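PDB 7ADK: lipoprotein from Mycoplasma mycoides subsp. capri, which probably acts as a serine protease of the chymotrypsin-like PA clan, belonging to a mycoplasma peptidase family whose studied members cleave antibody heavy chains. Local coordinates for residues B[213-218]-B[795-800]; B[641-646]-B[663-668]; B[753-758]-B[777-782]. One frame throughout, in Å; residues are numbered along the deposited sequence.

Contact 1 (B[213-218]-B[795-800]); sequences KQENIK and DYKNLF
Loops 213-218 and 795-800 run past each other at a loose spacing, with the CA atoms of Lys213 and Leu799 7.0 Å apart, and those of Asn216 and Tyr796 the same distance apart. Residues 796-799 form a type I' beta turn, closed by the Leu799 N to Tyr796 O bond. An Asx turn overlaps its start: Lys797 N donates to Asp795 OD1.

Asn216 lies at the centre of the side-chain contacts. Its CG lies between the backbone N and the carbonyl carbon (chi1 55°), which turns the amide toward Tyr796 and Leu799. ND2 comes 3.5 Å from CD2 of Leu799. The same nitrogen meets the rim of the Tyr796 ring near its plane, 3.8 Å from CD1, with amide and ring turned 56° apart. Glu215 and Lys797 meet through their aliphatic parts: Glu215 CB lies 4.1 Å from Lys797 CD, and the two side chains slant across each other. Their charged ends part: the Glu215 carboxylate leads away, and Lys797, bent at chi2, donates NZ to Asp795 O at 3.1 Å. Lys218 reaches out in an extended chain and sets NZ at the edge of the Phe800 ring, 3.9 Å from CZ. That amine is hydrogen-bonded to Ser705. Phe800 CD1 lies over one face of the Tyr796 ring, toward its rim.

The first loop links helices 208-212 and 220-226, and the second links strands 783-792 and 807-809. Leu799 rests on Phe220 and Phe800 on Gln223, both of helix 220-226. Tyr796 OH bonds to Asp714, at the end of strand 712-714.

Contact 2 (B[641-646]-B[663-668]); sequences YKDFYL and SLWINS
Asp643 and Ser663 form the polar half of this contact, and an Asx turn at Asp643 shapes the first loop. Ser663 OG donates to Asp643 OD2 at 2.7 Å, approaching on the anti side and 33° out of the carboxylate plane. The second oxygen, OD1, accepts from Tyr645 N at 3.2 Å. One carboxylate therefore ties its own loop and the loop across from it. CG of Asp643 is anti to the backbone N (chi1 -176°), which points the group at Ser663.

The aromatic half gathers round the six-membered ring of Trp665. The Phe644 ring meets it obliquely, with centroids 5.7 Å apart and planes at 69°. Phe644 CE1 is 3.6 Å from Trp665 CH2. Tyr645 brings its ring rim to the same corner of the indole, and also lies against a face of Phe644. Its hydroxyl bonds to Ser267 O.

Helix 651-655 lies between the two loops in sequence, and Val269 touches Asp643, Tyr645 and Trp665. The indole also reaches the backbone of the Asx turn: Asp643 CA sits at the indole edge, 4.1 Å from CZ3 of Trp665.

Contact 3 (B[753-758]-B[777-782]); sequences APAGGA and SNETAR
Glu779 turns toward Ala753 and Ala755 because its CG lies between the backbone N and the carbonyl carbon (chi1 67°) and the chain then runs on extended. Ser777 sets OG beside its own backbone N, which brings the hydroxyl to Pro754. The loop 753-758 ends in Gly757 and Ala758, the start of a Gly-Ala-Ser-Gly sequence. This resembles the Gly-Asp-Ser-Gly motif of chymotrypsin-like proteases, so the loop probably leads into the nucleophile serine. At Gly757 (phi 138°) a CB would run into the carbonyl O of the preceding residue, which calls for glycine.

The methyl group of Ala753 packs on the turn after the strand. Its CB lies 3.6 Å from Glu779 CA, and equally close to Asn778 O. Ala755 CB meets Glu779 OE1 at 3.5 Å. That carboxylate oxygen also forms a salt bridge with Lys642. The bridge holds the same end that Ala755 touches, while Ala753 packs at the CA and CB of Glu779. The polar link is slight: Ser777 OG lies 3.3 Å from Pro754 O in a weak bond that is not settled, and it also bonds to Tyr774 OH.

Segment 777-782 carries the chain off the end of strand 769-778 into a turn before strand 783-792. Asn778 holds this turn in an Asx motif: Ala781 N donates to Asn778 OD1 at 2.9 Å, from above the amide plane and with an N-H...O angle of 170°.

Overall arrangement
Contacts 2 and 3 are neighbours, with centres about 11 Å apart. The salt bridge between them, Lys642 NZ to Glu779 OE1, is 2.8 Å long. Lys642 CD also packs on Ala755 CB, and Trp665 CD1 lies 3.8 Å from Pro754 CB. Contact 2 therefore touches the loop that probably leads into the nucleophile serine. Contact 1 is remote: its centre lies about 31 Å from that of contact 3 and about 40 Å from that of contact 2. Along the chain it encloses both, while contact 2 closes before contact 3 opens. It ties the N-terminal helical region to the loop beyond strand 783-792.

Contact 1 (B[213-218]-B[795-800])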
ATOM      1  N   LYS B 213      -5.687 -22.783  44.302  1.00 96.05           N
ATOM      2  CA  LYS B 213      -5.547 -21.522  43.561  1.00 96.05           C
ATOM      3  C   LYS B 213      -5.559 -20.257  44.451  1.00 96.05           C
ATOM      4  O   LYS B 213      -5.387 -19.155  43.940  1.00 96.05           O
ATOM      5  CB  LYS B 213      -6.587 -21.473  42.430  1.00 96.05           C
ATOM      6  CG  LYS B 213      -7.875 -20.778  42.880  1.00 96.05           C
ATOM      7  CD  LYS B 213      -9.067 -21.019  41.956  1.00 96.05           C
ATOM      8  CE  LYS B 213     -10.260 -20.111  42.306  1.00 96.05           C
ATOM      9  NZ  LYS B 213     -10.720 -20.249  43.706  1.00 96.05           N
ATOM     10  N   GLN B 214      -5.781 -20.343  45.766  1.00 95.87           N
ATOM     11  CA  GLN B 214      -5.646 -19.147  46.616  1.00 95.87           C
ATOM     12  C   GLN B 214      -4.197 -18.625  46.677  1.00 95.87           C
ATOM     13  O   GLN B 214      -3.978 -17.443  46.938  1.00 95.87           O
ATOM     14  CB  GLN B 214      -6.216 -19.392  48.019  1.00 95.87           C
ATOM     15  CG  GLN B 214      -7.755 -19.408  48.035  1.00 95.87           C
ATOM     16  CD  GLN B 214      -8.347 -19.297  49.439  1.00 95.87           C
ATOM     17  OE1 GLN B 214      -7.875 -18.578  50.305  1.00 95.87           O
ATOM     18  NE2 GLN B 214      -9.411 -19.985  49.729  1.00 95.87           N
ATOM     19  N   GLU B 215      -3.205 -19.462  46.378  1.00 94.56           N
ATOM     20  CA  GLU B 215      -1.812 -19.040  46.211  1.00 94.56           C
ATOM     21  C   GLU B 215      -1.549 -18.371  44.846  1.00 94.56           C
ATOM     22  O   GLU B 215      -0.757 -17.431  44.762  1.00 94.56           O
ATOM     23  CB  GLU B 215      -0.900 -20.262  46.405  1.00 94.56           C
ATOM     24  CG  GLU B 215      -0.496 -20.542  47.854  1.00 94.56           C
ATOM     25  CD  GLU B 215      -1.621 -20.467  48.891  1.00 94.56           C
ATOM     26  OE1 GLU B 215      -1.525 -19.626  49.811  1.00 94.56           O
ATOM     27  OE2 GLU B 215      -2.573 -21.272  48.829  1.00 94.56           O
ATOM     28  N   ASN B 216      -2.209 -18.818  43.781  1.00 88.26           N
ATOM     29  CA  ASN B 216      -2.121 -18.281  42.419  1.00 88.26           C
ATOM     30  C   ASN B 216      -3.435 -18.589  41.691  1.00 88.26           C
ATOM     31  O   ASN B 216      -3.885 -19.730  41.693  1.00 88.26           O
ATOM     32  CB  ASN B 216      -0.935 -18.920  41.679  1.00 88.26           C
ATOM     33  CG  ASN B 216      -0.998 -20.439  41.663  1.00 88.26           C
ATOM     34  OD1 ASN B 216      -0.732 -21.106  42.648  1.00 88.26           O
ATOM     35  ND2 ASN B 216      -1.360 -21.044  40.563  1.00 88.26           N
ATOM     36  N   ILE B 217      -4.019 -17.626  40.984  1.00 85.72           N
ATOM     37  CA  ILE B 217      -5.485 -17.582  40.801  1.00 85.72           C
ATOM     38  C   ILE B 217      -5.850 -17.897  39.348  1.00 85.72           C
ATOM     39  O   ILE B 217      -5.147 -17.481  38.437  1.00 85.72           O
ATOM     40  CB  ILE B 217      -6.002 -16.175  41.231  1.00 85.72           C
ATOM     41  CG1 ILE B 217      -5.909 -15.958  42.760  1.00 85.72           C
ATOM     42  CG2 ILE B 217      -7.405 -15.818  40.713  1.00 85.72           C
ATOM     43  CD1 ILE B 217      -7.067 -16.490  43.605  1.00 85.72           C
ATOM     44  N   LYS B 218      -6.932 -18.676  39.178  1.00 84.97           N
ATOM     45  CA  LYS B 218      -7.579 -19.220  37.956  1.00 84.97           C
ATOM     46  C   LYS B 218      -9.043 -19.559  38.312  1.00 84.97           C
ATOM     47  O   LYS B 218      -9.490 -19.172  39.390  1.00 84.97           O
ATOM     48  CB  LYS B 218      -6.819 -20.471  37.469  1.00 84.97           C
ATOM     49  CG  LYS B 218      -5.384 -20.125  37.093  1.00 84.97           C
ATOM     50  CD  LYS B 218      -4.594 -21.147  36.293  1.00 84.97           C
ATOM     51  CE  LYS B 218      -3.322 -20.429  35.868  1.00 84.97           C
ATOM     52  NZ  LYS B 218      -2.470 -21.160  34.939  1.00 84.97           N
ATOM     53  N   ASP B 795       6.502 -21.388  40.590  1.00 80.65           N
ATOM     54  CA  ASP B 795       6.048 -22.529  41.377  1.00 80.65           C
ATOM     55  C   ASP B 795       4.538 -22.434  41.613  1.00 80.65           C
ATOM     56  O   ASP B 795       4.045 -21.419  42.102  1.00 80.65           O
ATOM     57  CB  ASP B 795       6.858 -22.569  42.679  1.00 80.65           C
ATOM     58  CG  ASP B 795       6.618 -23.810  43.541  1.00 80.65           C
ATOM     59  OD1 ASP B 795       5.572 -24.476  43.410  1.00 80.65           O
ATOM     60  OD2 ASP B 795       7.498 -24.125  44.364  1.00 80.65           O
ATOM     61  N   TYR B 796       3.809 -23.494  41.281  1.00 77.78           N
ATOM     62  CA  TYR B 796       2.357 -23.596  41.395  1.00 77.78           C
ATOM     63  C   TYR B 796       1.850 -24.260  42.691  1.00 77.78           C
ATOM     64  O   TYR B 796       0.670 -24.589  42.780  1.00 77.78           O
ATOM     65  CB  TYR B 796       1.829 -24.317  40.154  1.00 77.78           C
ATOM     66  CG  TYR B 796       2.170 -23.649  38.841  1.00 77.78           C
ATOM     67  CD1 TYR B 796       1.497 -22.476  38.467  1.00 77.78           C
ATOM     68  CD2 TYR B 796       3.111 -24.225  37.968  1.00 77.78           C
ATOM     69  CE1 TYR B 796       1.724 -21.909  37.205  1.00 77.78           C
ATOM     70  CE2 TYR B 796       3.350 -23.648  36.709  1.00 77.78           C
ATOM     71  CZ  TYR B 796       2.627 -22.509  36.310  1.00 77.78           C
ATOM     72  OH  TYR B 796       2.740 -21.995  35.061  1.00 77.78           O
ATOM     73  N   LYS B 797       2.704 -24.504  43.690  1.00 83.35           N
ATOM     74  CA  LYS B 797       2.316 -25.016  45.020  1.00 83.35           C
ATOM     75  C   LYS B 797       1.508 -26.320  44.932  1.00 83.35           C
ATOM     76  O   LYS B 797       0.494 -26.501  45.593  1.00 83.35           O
ATOM     77  CB  LYS B 797       1.647 -23.908  45.860  1.00 83.35           C
ATOM     78  CG  LYS B 797       2.593 -22.771  46.281  1.00 83.35           C
ATOM     79  CD  LYS B 797       2.779 -21.687  45.222  1.00 83.35           C
ATOM     80  CE  LYS B 797       3.771 -20.612  45.675  1.00 83.35           C
ATOM     81  NZ  LYS B 797       4.021 -19.637  44.591  1.00 83.35           N
ATOM     82  N   ASN B 798       1.957 -27.218  44.056  1.00 83.07           N
ATOM     83  CA  ASN B 798       1.342 -28.500  43.697  1.00 83.07           C
ATOM     84  C   ASN B 798      -0.049 -28.454  43.019  1.00 83.07           C
ATOM     85  O   ASN B 798      -0.679 -29.502  42.865  1.00 83.07           O
ATOM     86  CB  ASN B 798       1.446 -29.509  44.858  1.00 83.07           C
ATOM     87  CG  ASN B 798       2.869 -29.763  45.304  1.00 83.07           C
ATOM     88  OD1 ASN B 798       3.300 -29.335  46.356  1.00 83.07           O
ATOM     89  ND2 ASN B 798       3.655 -30.445  44.516  1.00 83.07           N
ATOM     90  N   LEU B 799      -0.541 -27.298  42.566  1.00 80.91           N
ATOM     91  CA  LEU B 799      -1.824 -27.180  41.860  1.00 80.91           C
ATOM     92  C   LEU B 799      -1.882 -28.070  40.606  1.00 80.91           C
ATOM     93  O   LEU B 799      -2.880 -28.738  40.331  1.00 80.91           O
ATOM     94  CB  LEU B 799      -2.005 -25.704  41.475  1.00 80.91           C
ATOM     95  CG  LEU B 799      -3.341 -25.362  40.808  1.00 80.91           C
ATOM     96  CD1 LEU B 799      -4.464 -25.375  41.818  1.00 80.91           C
ATOM     97  CD2 LEU B 799      -3.264 -23.966  40.210  1.00 80.91           C
ATOM     98  N   PHE B 800      -0.762 -28.085  39.882  1.00 76.69           N
ATOM     99  CA  PHE B 800      -0.500 -28.879  38.687  1.00 76.69           C
ATOM    100  C   PHE B 800       0.341 -30.134  39.016  1.00 76.69           C
ATOM    101  O   PHE B 800       1.131 -30.595  38.198  1.00 76.69           O
ATOM    102  CB  PHE B 800       0.144 -27.957  37.633  1.00 76.69           C
ATOM    103  CG  PHE B 800      -0.755 -26.869  37.062  1.00 76.69           C
ATOM    104  CD1 PHE B 800      -0.520 -25.518  37.363  1.00 76.69           C
ATOM    105  CD2 PHE B 800      -1.844 -27.201  36.236  1.00 76.69           C
ATOM    106  CE1 PHE B 800      -1.358 -24.508  36.864  1.00 76.69           C
ATOM    107  CE2 PHE B 800      -2.689 -26.198  35.735  1.00 76.69           C
ATOM    108  CZ  PHE B 800      -2.456 -24.855  36.056  1.00 76.69           C
TER

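Contact 2 (B[641-646]-B[663-668])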
ATOM      1  N   TYR B 641       0.453  -8.924   1.301  1.00 65.66           N
ATOM      2  CA  TYR B 641      -0.894  -9.303   0.863  1.00 65.66           C
ATOM      3  C   TYR B 641      -2.015  -8.793   1.786  1.00 65.66           C
ATOM      4  O   TYR B 641      -3.041  -8.316   1.301  1.00 65.66           O
ATOM      5  CB  TYR B 641      -0.963 -10.826   0.681  1.00 65.66           C
ATOM      6  CG  TYR B 641      -2.286 -11.301   0.110  1.00 65.66           C
ATOM      7  CD1 TYR B 641      -2.597 -11.048  -1.239  1.00 65.66           C
ATOM      8  CD2 TYR B 641      -3.221 -11.960   0.930  1.00 65.66           C
ATOM      9  CE1 TYR B 641      -3.846 -11.428  -1.761  1.00 65.66           C
ATOM     10  CE2 TYR B 641      -4.476 -12.336   0.414  1.00 65.66           C
ATOM     11  CZ  TYR B 641      -4.796 -12.060  -0.930  1.00 65.66           C
ATOM     12  OH  TYR B 641      -6.017 -12.389  -1.425  1.00 65.66           O
ATOM     13  N   LYS B 642      -1.814  -8.818   3.113  1.00 66.07           N
ATOM     14  CA  LYS B 642      -2.785  -8.295   4.102  1.00 66.07           C
ATOM     15  C   LYS B 642      -2.466  -6.884   4.623  1.00 66.07           C
ATOM     16  O   LYS B 642      -3.050  -6.422   5.600  1.00 66.07           O
ATOM     17  CB  LYS B 642      -3.052  -9.321   5.216  1.00 66.07           C
ATOM     18  CG  LYS B 642      -3.509 -10.669   4.631  1.00 66.07           C
ATOM     19  CD  LYS B 642      -4.278 -11.552   5.621  1.00 66.07           C
ATOM     20  CE  LYS B 642      -5.715 -11.057   5.824  1.00 66.07           C
ATOM     21  NZ  LYS B 642      -6.463 -11.955   6.732  1.00 66.07           N
ATOM     22  N   ASP B 643      -1.567  -6.157   3.964  1.00 65.64           N
ATOM     23  CA  ASP B 643      -1.250  -4.761   4.266  1.00 65.64           C
ATOM     24  C   ASP B 643      -2.399  -3.824   3.860  1.00 65.64           C
ATOM     25  O   ASP B 643      -2.552  -3.447   2.699  1.00 65.64           O
ATOM     26  CB  ASP B 643       0.088  -4.408   3.593  1.00 65.64           C
ATOM     27  CG  ASP B 643       0.608  -3.000   3.884  1.00 65.64           C
ATOM     28  OD1 ASP B 643      -0.181  -2.151   4.354  1.00 65.64           O
ATOM     29  OD2 ASP B 643       1.817  -2.781   3.649  1.00 65.64           O
ATOM     30  N   PHE B 644      -3.224  -3.467   4.841  1.00 62.70           N
ATOM     31  CA  PHE B 644      -4.447  -2.680   4.690  1.00 62.70           C
ATOM     32  C   PHE B 644      -4.243  -1.161   4.613  1.00 62.70           C
ATOM     33  O   PHE B 644      -5.205  -0.420   4.412  1.00 62.70           O
ATOM     34  CB  PHE B 644      -5.389  -3.054   5.839  1.00 62.70           C
ATOM     35  CG  PHE B 644      -4.837  -2.887   7.240  1.00 62.70           C
ATOM     36  CD1 PHE B 644      -4.275  -3.986   7.913  1.00 62.70           C
ATOM     37  CD2 PHE B 644      -4.943  -1.647   7.888  1.00 62.70           C
ATOM     38  CE1 PHE B 644      -3.869  -3.856   9.248  1.00 62.70           C
ATOM     39  CE2 PHE B 644      -4.538  -1.522   9.222  1.00 62.70           C
ATOM     40  CZ  PHE B 644      -4.012  -2.628   9.903  1.00 62.70           C
ATOM     41  N   TYR B 645      -3.014  -0.669   4.770  1.00 62.43           N
ATOM     42  CA  TYR B 645      -2.736   0.768   4.732  1.00 62.43           C
ATOM     43  C   TYR B 645      -2.556   1.311   3.317  1.00 62.43           C
ATOM     44  O   TYR B 645      -2.701   2.511   3.090  1.00 62.43           O
ATOM     45  CB  TYR B 645      -1.486   1.063   5.540  1.00 62.43           C
ATOM     46  CG  TYR B 645      -1.610   0.804   7.020  1.00 62.43           C
ATOM     47  CD1 TYR B 645      -1.980   1.868   7.851  1.00 62.43           C
ATOM     48  CD2 TYR B 645      -1.356  -0.469   7.558  1.00 62.43           C
ATOM     49  CE1 TYR B 645      -2.135   1.655   9.224  1.00 62.43           C
ATOM     50  CE2 TYR B 645      -1.479  -0.676   8.937  1.00 62.43           C
ATOM     51  CZ  TYR B 645      -1.925   0.376   9.755  1.00 62.43           C
ATOM     52  OH  TYR B 645      -2.182   0.154  11.058  1.00 62.43           O
ATOM     53  N   LEU B 646      -2.269   0.435   2.352  1.00 66.43           N
ATOM     54  CA  LEU B 646      -2.237   0.749   0.925  1.00 66.43           C
ATOM     55  C   LEU B 646      -3.622   1.213   0.441  1.00 66.43           C
ATOM     56  O   LEU B 646      -4.614   0.507   0.633  1.00 66.43           O
ATOM     57  CB  LEU B 646      -1.776  -0.496   0.154  1.00 66.43           C
ATOM     58  CG  LEU B 646      -0.339  -0.942   0.459  1.00 66.43           C
ATOM     59  CD1 LEU B 646      -0.094  -2.337  -0.092  1.00 66.43           C
ATOM     60  CD2 LEU B 646       0.684  -0.010  -0.175  1.00 66.43           C
ATOM     61  N   SER B 663       6.227  -5.829   3.892  1.00 54.48           N
ATOM     62  CA  SER B 663       5.998  -4.593   4.663  1.00 54.48           C
ATOM     63  C   SER B 663       6.949  -4.488   5.865  1.00 54.48           C
ATOM     64  O   SER B 663       7.383  -5.512   6.366  1.00 54.48           O
ATOM     65  CB  SER B 663       4.570  -4.568   5.200  1.00 54.48           C
ATOM     66  OG  SER B 663       3.615  -4.746   4.185  1.00 54.48           O
ATOM     67  N   LEU B 664       7.254  -3.290   6.375  1.00 55.39           N
ATOM     68  CA  LEU B 664       8.049  -3.056   7.596  1.00 55.39           C
ATOM     69  C   LEU B 664       7.146  -2.882   8.830  1.00 55.39           C
ATOM     70  O   LEU B 664       7.016  -1.790   9.377  1.00 55.39           O
ATOM     71  CB  LEU B 664       8.980  -1.852   7.364  1.00 55.39           C
ATOM     72  CG  LEU B 664       9.922  -1.513   8.545  1.00 55.39           C
ATOM     73  CD1 LEU B 664      11.210  -2.311   8.506  1.00 55.39           C
ATOM     74  CD2 LEU B 664      10.292  -0.044   8.504  1.00 55.39           C
ATOM     75  N   TRP B 665       6.484  -3.957   9.259  1.00 54.79           N
ATOM     76  CA  TRP B 665       5.522  -3.936  10.373  1.00 54.79           C
ATOM     77  C   TRP B 665       6.173  -3.564  11.721  1.00 54.79           C
ATOM     78  O   TRP B 665       7.359  -3.750  11.954  1.00 54.79           O
ATOM     79  CB  TRP B 665       4.743  -5.257  10.437  1.00 54.79           C
ATOM     80  CG  TRP B 665       3.280  -5.183  10.776  1.00 54.79           C
ATOM     81  CD1 TRP B 665       2.741  -5.235  12.011  1.00 54.79           C
ATOM     82  CD2 TRP B 665       2.137  -5.071   9.872  1.00 54.79           C
ATOM     83  NE1 TRP B 665       1.375  -5.141  11.929  1.00 54.79           N
ATOM     84  CE2 TRP B 665       0.949  -4.997  10.642  1.00 54.79           C
ATOM     85  CE3 TRP B 665       1.975  -5.055   8.476  1.00 54.79           C
ATOM     86  CZ2 TRP B 665      -0.311  -4.818  10.080  1.00 54.79           C
ATOM     87  CZ3 TRP B 665       0.710  -4.893   7.891  1.00 54.79           C
ATOM     88  CH2 TRP B 665      -0.428  -4.745   8.688  1.00 54.79           C
ATOM     89  N   ILE B 666       5.375  -2.971  12.590  1.00 57.24           N
ATOM     90  CA  ILE B 666       5.750  -2.235  13.802  1.00 57.24           C
ATOM     91  C   ILE B 666       4.814  -2.641  14.945  1.00 57.24           C
ATOM     92  O   ILE B 666       4.141  -3.655  14.874  1.00 57.24           O
ATOM     93  CB  ILE B 666       5.946  -0.717  13.451  1.00 57.24           C
ATOM     94  CG1 ILE B 666       6.218   0.280  14.604  1.00 57.24           C
ATOM     95  CG2 ILE B 666       4.937  -0.124  12.469  1.00 57.24           C
ATOM     96  CD1 ILE B 666       6.626   1.691  14.162  1.00 57.24           C
ATOM     97  N   ASN B 667       4.801  -1.874  16.017  1.00 62.33           N
ATOM     98  CA  ASN B 667       4.030  -2.007  17.238  1.00 62.33           C
ATOM     99  C   ASN B 667       3.611  -0.587  17.622  1.00 62.33           C
ATOM    100  O   ASN B 667       4.377   0.123  18.282  1.00 62.33           O
ATOM    101  CB  ASN B 667       4.994  -2.629  18.242  1.00 62.33           C
ATOM    102  CG  ASN B 667       4.404  -2.836  19.608  1.00 62.33           C
ATOM    103  OD1 ASN B 667       3.252  -3.202  19.761  1.00 62.33           O
ATOM    104  ND2 ASN B 667       5.190  -2.695  20.651  1.00 62.33           N
ATOM    105  N   SER B 668       2.548  -0.074  17.009  1.00 60.29           N
ATOM    106  CA  SER B 668       2.092   1.315  17.160  1.00 60.29           C
ATOM    107  C   SER B 668       0.676   1.548  16.658  1.00 60.29           C
ATOM    108  O   SER B 668       0.148   0.788  15.851  1.00 60.29           O
ATOM    109  CB  SER B 668       3.012   2.272  16.407  1.00 60.29           C
ATOM    110  OG  SER B 668       4.126   2.543  17.202  1.00 60.29           O
TER

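Contact 3 (B[753-758]-B[777-782])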
ATOM      1  N   ALA B 753      -0.609  -8.443  15.370  1.00 56.04           N
ATOM      2  CA  ALA B 753      -1.006  -9.614  14.603  1.00 56.04           C
ATOM      3  C   ALA B 753      -0.622  -9.488  13.107  1.00 56.04           C
ATOM      4  O   ALA B 753      -1.491  -9.422  12.239  1.00 56.04           O
ATOM      5  CB  ALA B 753      -2.484  -9.873  14.879  1.00 56.04           C
ATOM      6  N   PRO B 754       0.679  -9.423  12.770  1.00 57.80           N
ATOM      7  CA  PRO B 754       1.169  -9.391  11.395  1.00 57.80           C
ATOM      8  C   PRO B 754       0.977 -10.741  10.682  1.00 57.80           C
ATOM      9  O   PRO B 754       1.769 -11.675  10.808  1.00 57.80           O
ATOM     10  CB  PRO B 754       2.642  -9.005  11.511  1.00 57.80           C
ATOM     11  CG  PRO B 754       3.048  -9.570  12.859  1.00 57.80           C
ATOM     12  CD  PRO B 754       1.802  -9.313  13.685  1.00 57.80           C
ATOM     13  N   ALA B 755      -0.070 -10.835   9.879  1.00 64.17           N
ATOM     14  CA  ALA B 755      -0.403 -12.026   9.109  1.00 64.17           C
ATOM     15  C   ALA B 755       0.669 -12.411   8.071  1.00 64.17           C
ATOM     16  O   ALA B 755       1.246 -11.546   7.418  1.00 64.17           O
ATOM     17  CB  ALA B 755      -1.755 -11.791   8.439  1.00 64.17           C
ATOM     18  N   GLY B 756       0.877 -13.714   7.861  1.00 62.08           N
ATOM     19  CA  GLY B 756       1.574 -14.275   6.699  1.00 62.08           C
ATOM     20  C   GLY B 756       3.050 -13.898   6.576  1.00 62.08           C
ATOM     21  O   GLY B 756       3.485 -13.348   5.565  1.00 62.08           O
ATOM     22  N   GLY B 757       3.818 -14.120   7.633  1.00 60.73           N
ATOM     23  CA  GLY B 757       5.226 -13.741   7.755  1.00 60.73           C
ATOM     24  C   GLY B 757       5.497 -13.168   9.147  1.00 60.73           C
ATOM     25  O   GLY B 757       4.701 -13.387  10.060  1.00 60.73           O
ATOM     26  N   ALA B 758       6.607 -12.448   9.336  1.00 58.35           N
ATOM     27  CA  ALA B 758       6.976 -11.841  10.627  1.00 58.35           C
ATOM     28  C   ALA B 758       7.089 -12.803  11.825  1.00 58.35           C
ATOM     29  O   ALA B 758       7.202 -12.357  12.964  1.00 58.35           O
ATOM     30  CB  ALA B 758       6.053 -10.658  10.933  1.00 58.35           C
ATOM     31  N   SER B 777       0.728 -15.646  15.236  1.00 62.09           N
ATOM     32  CA  SER B 777      -0.239 -14.541  15.169  1.00 62.09           C
ATOM     33  C   SER B 777      -1.678 -15.013  15.280  1.00 62.09           C
ATOM     34  O   SER B 777      -2.015 -16.109  14.841  1.00 62.09           O
ATOM     35  CB  SER B 777      -0.123 -13.766  13.862  1.00 62.09           C
ATOM     36  OG  SER B 777       1.164 -13.237  13.706  1.00 62.09           O
ATOM     37  N   ASN B 778      -2.539 -14.162  15.813  1.00 64.73           N
ATOM     38  CA  ASN B 778      -3.977 -14.326  15.787  1.00 64.73           C
ATOM     39  C   ASN B 778      -4.629 -12.965  15.529  1.00 64.73           C
ATOM     40  O   ASN B 778      -4.844 -12.163  16.430  1.00 64.73           O
ATOM     41  CB  ASN B 778      -4.389 -14.986  17.102  1.00 64.73           C
ATOM     42  CG  ASN B 778      -5.850 -15.347  17.141  1.00 64.73           C
ATOM     43  OD1 ASN B 778      -6.696 -14.782  16.464  1.00 64.73           O
ATOM     44  ND2 ASN B 778      -6.199 -16.303  17.950  1.00 64.73           N
ATOM     45  N   GLU B 779      -4.940 -12.680  14.261  1.00 67.64           N
ATOM     46  CA  GLU B 779      -5.530 -11.402  13.848  1.00 67.64           C
ATOM     47  C   GLU B 779      -7.009 -11.255  14.216  1.00 67.64           C
ATOM     48  O   GLU B 779      -7.548 -10.163  14.091  1.00 67.64           O
ATOM     49  CB  GLU B 779      -5.239 -11.126  12.362  1.00 67.64           C
ATOM     50  CG  GLU B 779      -5.918 -12.082  11.371  1.00 67.64           C
ATOM     51  CD  GLU B 779      -5.642 -11.707   9.902  1.00 67.64           C
ATOM     52  OE1 GLU B 779      -5.088 -12.531   9.140  1.00 67.64           O
ATOM     53  OE2 GLU B 779      -6.021 -10.606   9.443  1.00 67.64           O
ATOM     54  N   THR B 780      -7.650 -12.297  14.747  1.00 68.24           N
ATOM     55  CA  THR B 780      -8.968 -12.171  15.401  1.00 68.24           C
ATOM     56  C   THR B 780      -8.820 -11.801  16.886  1.00 68.24           C
ATOM     57  O   THR B 780      -9.546 -10.944  17.374  1.00 68.24           O
ATOM     58  CB  THR B 780      -9.808 -13.434  15.200  1.00 68.24           C
ATOM     59  OG1 THR B 780      -9.927 -13.708  13.824  1.00 68.24           O
ATOM     60  CG2 THR B 780     -11.225 -13.289  15.713  1.00 68.24           C
ATOM     61  N   ALA B 781      -7.829 -12.357  17.592  1.00 68.86           N
ATOM     62  CA  ALA B 781      -7.408 -11.907  18.925  1.00 68.86           C
ATOM     63  C   ALA B 781      -6.780 -10.506  18.918  1.00 68.86           C
ATOM     64  O   ALA B 781      -6.730  -9.842  19.950  1.00 68.86           O
ATOM     65  CB  ALA B 781      -6.367 -12.881  19.480  1.00 68.86           C
ATOM     66  N   ARG B 782      -6.239 -10.084  17.771  1.00 65.94           N
ATOM     67  CA  ARG B 782      -5.456  -8.864  17.588  1.00 65.94           C
ATOM     68  C   ARG B 782      -4.152  -8.877  18.408  1.00 65.94           C
ATOM     69  O   ARG B 782      -3.645  -7.837  18.806  1.00 65.94           O
ATOM     70  CB  ARG B 782      -6.354  -7.619  17.748  1.00 65.94           C
ATOM     71  CG  ARG B 782      -7.740  -7.770  17.093  1.00 65.94           C
ATOM     72  CD  ARG B 782      -8.508  -6.450  17.003  1.00 65.94           C
ATOM     73  NE  ARG B 782      -9.923  -6.687  16.663  1.00 65.94           N
ATOM     74  CZ  ARG B 782     -10.955  -6.637  17.475  1.00 65.94           C
ATOM     75  NH1 ARG B 782     -10.843  -6.359  18.742  1.00 65.94           N
ATOM     76  NH2 ARG B 782     -12.151  -6.871  17.035  1.00 65.94           N
TER